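MmoQ Response regulator (Methylococcus capsulatus, PDB 3LJX) probably makes the second messenger cyclic di-GMP from GTP through a GGDEF domain outside this fragment, which carries the HDOD domain of the response regulator. Local coordinates at residues I43-A57 with L77-L90. Residues are numbered along the deposited sequence; the frame is centred on the assembly and turned at random. Where two conformers were deposited one is given.
Sequences IQTDPALTGRILRFA and LVGLPAVRQFALSL
OD2 of D46, at the N-cap of helix 47-57, is gripped by two donors: the backbone N of L49, 2.7 Å from OD2 in a nearly straight bond from above the carboxylate plane, and the hydroxyl of T17. The L49 side chain carries on to the partner helix, its CD1 packing 3.5 Å from F86 O and its CD2 lying against A87 CA and L90 CD1. Between 43-57 and 77-90 no hydrogen bond forms, and the contact is made by packing. F86 is a knob in the hole formed by L49, R52, I53 and F56. With CG anti to the carbonyl carbon (chi1 -81°), its ring reaches helix 47-57, and CB lies against L49 CD1 and I53 CG1. F86 CE2 lies over one face of the F56 ring, offset toward its rim, and CZ comes within 3.5 Å of F56 CG; planes 55° apart make this an oblique pair, neither stacked nor T-shaped. The guanidinium of R52, in the conformer described, stands at the edge of the F86 ring, NE 3.8 Å from F86 CD1. Its plane is turned 85° from the ring, which argues against a cation-pi stack, and its NE is engaged in a salt bridge with D13. Replacing F86 with an alanine would keep the CB contacts with L49 and I53 but would probably open a gap beside the F56 ring face and leave the R52 guanidinium without the ring edge against its face. Beyond F86, CD1 of I43 sits against both V83 CG1 and A87 CB, closing the buried side. V78 CG2 meets the F56 ring at its edge, 4.0 Å from CE1. The axes of helices 47-57 and 80-88, roughly antiparallel, approach to 10.3 Å, consistent with bulky residues between them. Joining two helices of the all-helical HDOD domain, this contact therefore depends on apolar shape fit, with its charged residue anchored elsewhere.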
# COMPACT_ATOMS: atom_id res chain seq x y z
N ILE A 43 8.41 -8.24 -6.82
CA ILE A 43 7.48 -8.56 -5.74
C ILE A 43 6.84 -7.29 -5.21
O ILE A 43 5.66 -7.28 -4.82
CB ILE A 43 8.20 -9.28 -4.58
CG1 ILE A 43 8.47 -10.74 -4.94
CG2 ILE A 43 7.38 -9.21 -3.30
CD1 ILE A 43 9.32 -11.48 -3.92
N GLN A 44 7.60 -6.20 -5.20
CA GLN A 44 7.07 -4.99 -4.59
C GLN A 44 6.09 -4.26 -5.51
O GLN A 44 5.65 -3.17 -5.19
CB GLN A 44 8.19 -4.06 -4.12
CG GLN A 44 8.91 -3.37 -5.26
CD GLN A 44 9.91 -2.36 -4.75
OE1 GLN A 44 10.24 -2.35 -3.56
NE2 GLN A 44 10.41 -1.51 -5.65
N THR A 45 5.74 -4.88 -6.64
CA THR A 45 4.62 -4.36 -7.43
C THR A 45 3.29 -4.94 -6.91
O THR A 45 2.21 -4.53 -7.35
CB THR A 45 4.72 -4.69 -8.94
OG1 THR A 45 4.73 -6.12 -9.12
CG2 THR A 45 5.97 -4.08 -9.54
N ASP A 46 3.38 -5.89 -5.97
CA ASP A 46 2.17 -6.53 -5.45
C ASP A 46 1.94 -6.25 -3.96
O ASP A 46 2.72 -6.69 -3.10
CB ASP A 46 2.20 -8.04 -5.69
CG ASP A 46 0.97 -8.73 -5.14
OD1 ASP A 46 -0.15 -8.40 -5.59
OD2 ASP A 46 1.12 -9.60 -4.24
N PRO A 47 0.87 -5.51 -3.65
CA PRO A 47 0.53 -5.18 -2.25
C PRO A 47 0.36 -6.43 -1.38
O PRO A 47 0.92 -6.46 -0.28
CB PRO A 47 -0.79 -4.41 -2.38
CG PRO A 47 -0.77 -3.84 -3.78
CD PRO A 47 -0.02 -4.84 -4.62
N ALA A 48 -0.38 -7.45 -1.84
CA ALA A 48 -0.59 -8.65 -1.02
C ALA A 48 0.73 -9.32 -0.60
O ALA A 48 1.01 -9.46 0.60
CB ALA A 48 -1.50 -9.67 -1.73
N LEU A 49 1.54 -9.72 -1.57
CA LEU A 49 2.76 -10.47 -1.27
C LEU A 49 3.75 -9.61 -0.49
O LEU A 49 4.47 -10.11 0.39
CB LEU A 49 3.41 -11.03 -2.54
CG LEU A 49 4.60 -11.96 -2.30
CD1 LEU A 49 4.28 -13.11 -1.31
CD2 LEU A 49 5.08 -12.51 -3.62
N THR A 50 3.78 -8.32 -0.79
CA THR A 50 4.64 -7.38 -0.07
C THR A 50 4.30 -7.28 1.42
O THR A 50 5.18 -7.32 2.28
CB THR A 50 4.59 -6.00 -0.70
OG1 THR A 50 5.18 -6.07 -2.00
CG2 THR A 50 5.35 -5.04 0.16
N GLY A 51 3.01 -7.16 1.71
CA GLY A 51 2.53 -7.21 3.09
C GLY A 51 2.93 -8.48 3.84
O GLY A 51 3.47 -8.39 4.95
N ARG A 52 2.67 -9.65 3.25
CA ARG A 52 2.99 -10.94 3.88
C ARG A 52 4.46 -11.00 4.24
O ARG A 52 4.82 -11.42 5.33
CB ARG A 52 2.69 -12.11 2.94
CG ARG A 52 1.26 -12.61 2.91
CD ARG A 52 1.15 -13.94 2.12
NE ARG A 52 1.58 -15.10 2.91
CZ ARG A 52 1.47 -16.37 2.50
NH1 ARG A 52 0.96 -16.64 1.31
NH2 ARG A 52 1.89 -17.35 3.29
N ILE A 53 5.30 -10.58 3.30
CA ILE A 53 6.74 -10.60 3.50
C ILE A 53 7.17 -9.66 4.64
O ILE A 53 7.93 -10.06 5.51
CB ILE A 53 7.50 -10.28 2.19
CG1 ILE A 53 7.34 -11.46 1.23
CG2 ILE A 53 8.99 -10.01 2.48
CD1 ILE A 53 7.65 -11.14 -0.21
N LEU A 54 6.66 -8.44 4.65
CA LEU A 54 6.99 -7.50 5.72
C LEU A 54 6.54 -8.07 7.06
O LEU A 54 7.24 -7.97 8.06
CB LEU A 54 6.30 -6.15 5.49
CG LEU A 54 6.81 -5.32 4.33
CD1 LEU A 54 6.08 -3.98 4.28
CD2 LEU A 54 8.33 -5.12 4.41
N ARG A 55 5.37 -8.66 7.05
CA ARG A 55 4.80 -9.18 8.28
C ARG A 55 5.63 -10.34 8.83
O ARG A 55 5.85 -10.46 10.05
CB ARG A 55 3.38 -9.63 8.00
CG ARG A 55 2.74 -10.36 9.15
CD ARG A 55 1.27 -10.54 8.86
NE ARG A 55 0.71 -11.60 9.68
CZ ARG A 55 0.45 -12.82 9.23
NH1 ARG A 55 0.70 -13.14 7.96
NH2 ARG A 55 -0.05 -13.72 10.06
N PHE A 56 6.07 -11.20 7.93
CA PHE A 56 6.92 -12.31 8.31
C PHE A 56 8.22 -11.75 8.89
O PHE A 56 8.65 -12.16 9.97
CB PHE A 56 7.19 -13.20 7.09
CG PHE A 56 8.25 -14.25 7.32
CD1 PHE A 56 9.54 -14.08 6.83
CD2 PHE A 56 7.95 -15.42 8.01
CE1 PHE A 56 10.51 -15.05 7.02
CE2 PHE A 56 8.93 -16.40 8.21
CZ PHE A 56 10.21 -16.21 7.72
N ALA A 57 8.81 -10.80 8.18
CA ALA A 57 10.13 -10.27 8.54
C ALA A 57 10.07 -9.47 9.82
O ALA A 57 11.09 -9.32 10.49
CB ALA A 57 10.70 -9.39 7.41
N LEU A 77 17.46 -9.18 5.54
CA LEU A 77 17.26 -9.56 6.93
C LEU A 77 17.04 -11.07 7.12
O LEU A 77 17.75 -11.70 7.90
CB LEU A 77 16.11 -8.77 7.55
CG LEU A 77 15.80 -9.11 9.01
CD1 LEU A 77 16.96 -8.68 9.90
CD2 LEU A 77 14.50 -8.44 9.44
N VAL A 78 16.05 -11.64 6.43
CA VAL A 78 15.68 -13.04 6.64
C VAL A 78 16.28 -14.03 5.61
O VAL A 78 16.27 -15.24 5.83
CB VAL A 78 14.14 -13.23 6.72
CG1 VAL A 78 13.57 -12.43 7.87
CG2 VAL A 78 13.48 -12.85 5.42
N GLY A 79 16.82 -13.51 4.52
CA GLY A 79 17.48 -14.33 3.53
C GLY A 79 16.62 -14.46 2.29
O GLY A 79 15.38 -14.46 2.38
N LEU A 80 17.27 -14.55 1.13
CA LEU A 80 16.57 -14.77 -0.14
C LEU A 80 15.76 -16.08 -0.18
O LEU A 80 14.65 -16.11 -0.73
CB LEU A 80 17.55 -14.71 -1.32
CG LEU A 80 17.00 -15.13 -2.70
CD1 LEU A 80 15.75 -14.36 -3.09
CD2 LEU A 80 18.05 -14.95 -3.76
N PRO A 81 16.31 -17.18 0.38
CA PRO A 81 15.52 -18.43 0.35
C PRO A 81 14.15 -18.30 1.03
O PRO A 81 13.14 -18.76 0.47
CB PRO A 81 16.42 -19.43 1.09
CG PRO A 81 17.83 -18.91 0.87
CD PRO A 81 17.69 -17.39 0.86
N ALA A 82 14.11 -17.69 2.22
CA ALA A 82 12.83 -17.55 2.91
C ALA A 82 11.86 -16.68 2.10
O ALA A 82 10.70 -17.03 1.93
CB ALA A 82 13.02 -16.98 4.32
N VAL A 83 12.35 -15.56 1.58
CA VAL A 83 11.48 -14.68 0.81
C VAL A 83 11.00 -15.40 -0.45
O VAL A 83 9.84 -15.25 -0.86
CB VAL A 83 12.18 -13.35 0.47
CG1 VAL A 83 11.43 -12.62 -0.65
CG2 VAL A 83 12.30 -12.49 1.73
N ARG A 84 11.89 -16.20 -1.04
CA ARG A 84 11.53 -16.97 -2.22
C ARG A 84 10.36 -17.93 -1.95
O ARG A 84 9.44 -18.07 -2.77
CB ARG A 84 12.73 -17.74 -2.76
CG ARG A 84 12.46 -18.40 -4.10
CD ARG A 84 13.42 -19.55 -4.36
NE ARG A 84 14.44 -19.20 -5.34
CZ ARG A 84 15.70 -18.92 -5.04
NH1 ARG A 84 16.10 -18.97 -3.77
NH2 ARG A 84 16.55 -18.61 -6.01
N GLN A 85 10.38 -18.57 -0.78
CA GLN A 85 9.26 -19.41 -0.36
C GLN A 85 7.91 -18.68 -0.45
O GLN A 85 6.91 -19.26 -0.88
CB GLN A 85 9.48 -19.94 1.06
CG GLN A 85 10.61 -20.96 1.17
CD GLN A 85 10.26 -22.27 0.52
OE1 GLN A 85 9.18 -22.82 0.76
NE2 GLN A 85 11.16 -22.79 -0.31
N PHE A 86 7.87 -17.42 -0.02
CA PHE A 86 6.62 -16.66 -0.07
C PHE A 86 6.22 -16.41 -1.51
O PHE A 86 5.03 -16.50 -1.87
CB PHE A 86 6.76 -15.34 0.69
CG PHE A 86 6.61 -15.50 2.17
CD1 PHE A 86 5.36 -15.46 2.76
CD2 PHE A 86 7.72 -15.73 2.97
CE1 PHE A 86 5.21 -15.63 4.13
CE2 PHE A 86 7.58 -15.90 4.35
CZ PHE A 86 6.33 -15.85 4.93
N ALA A 87 7.21 -16.10 -2.34
CA ALA A 87 6.98 -15.92 -3.78
C ALA A 87 6.46 -17.20 -4.47
O ALA A 87 5.53 -17.14 -5.27
CB ALA A 87 8.23 -15.40 -4.47
N LEU A 88 7.04 -18.35 -4.13
CA LEU A 88 6.59 -19.61 -4.71
C LEU A 88 5.23 -20.00 -4.17
O LEU A 88 4.56 -20.86 -4.73
CB LEU A 88 7.58 -20.74 -4.40
CG LEU A 88 9.00 -20.62 -4.96
CD1 LEU A 88 9.92 -21.62 -4.27
CD2 LEU A 88 9.01 -20.82 -6.47
N SER A 89 4.82 -19.39 -3.06
CA SER A 89 3.55 -19.79 -2.46
C SER A 89 2.36 -19.36 -3.31
O SER A 89 1.27 -19.90 -3.18
CB SER A 89 3.40 -19.27 -1.02
OG SER A 89 3.09 -17.89 -1.02
N LEU A 90 2.56 -18.38 -4.20
CA LEU A 90 1.48 -17.95 -5.08
C LEU A 90 0.97 -19.11 -5.94
O LEU A 90 -0.21 -19.13 -6.32
CB LEU A 90 1.91 -16.77 -5.96
CG LEU A 90 2.38 -15.51 -5.23
CD1 LEU A 90 2.89 -14.51 -6.24
CD2 LEU A 90 1.28 -14.91 -4.36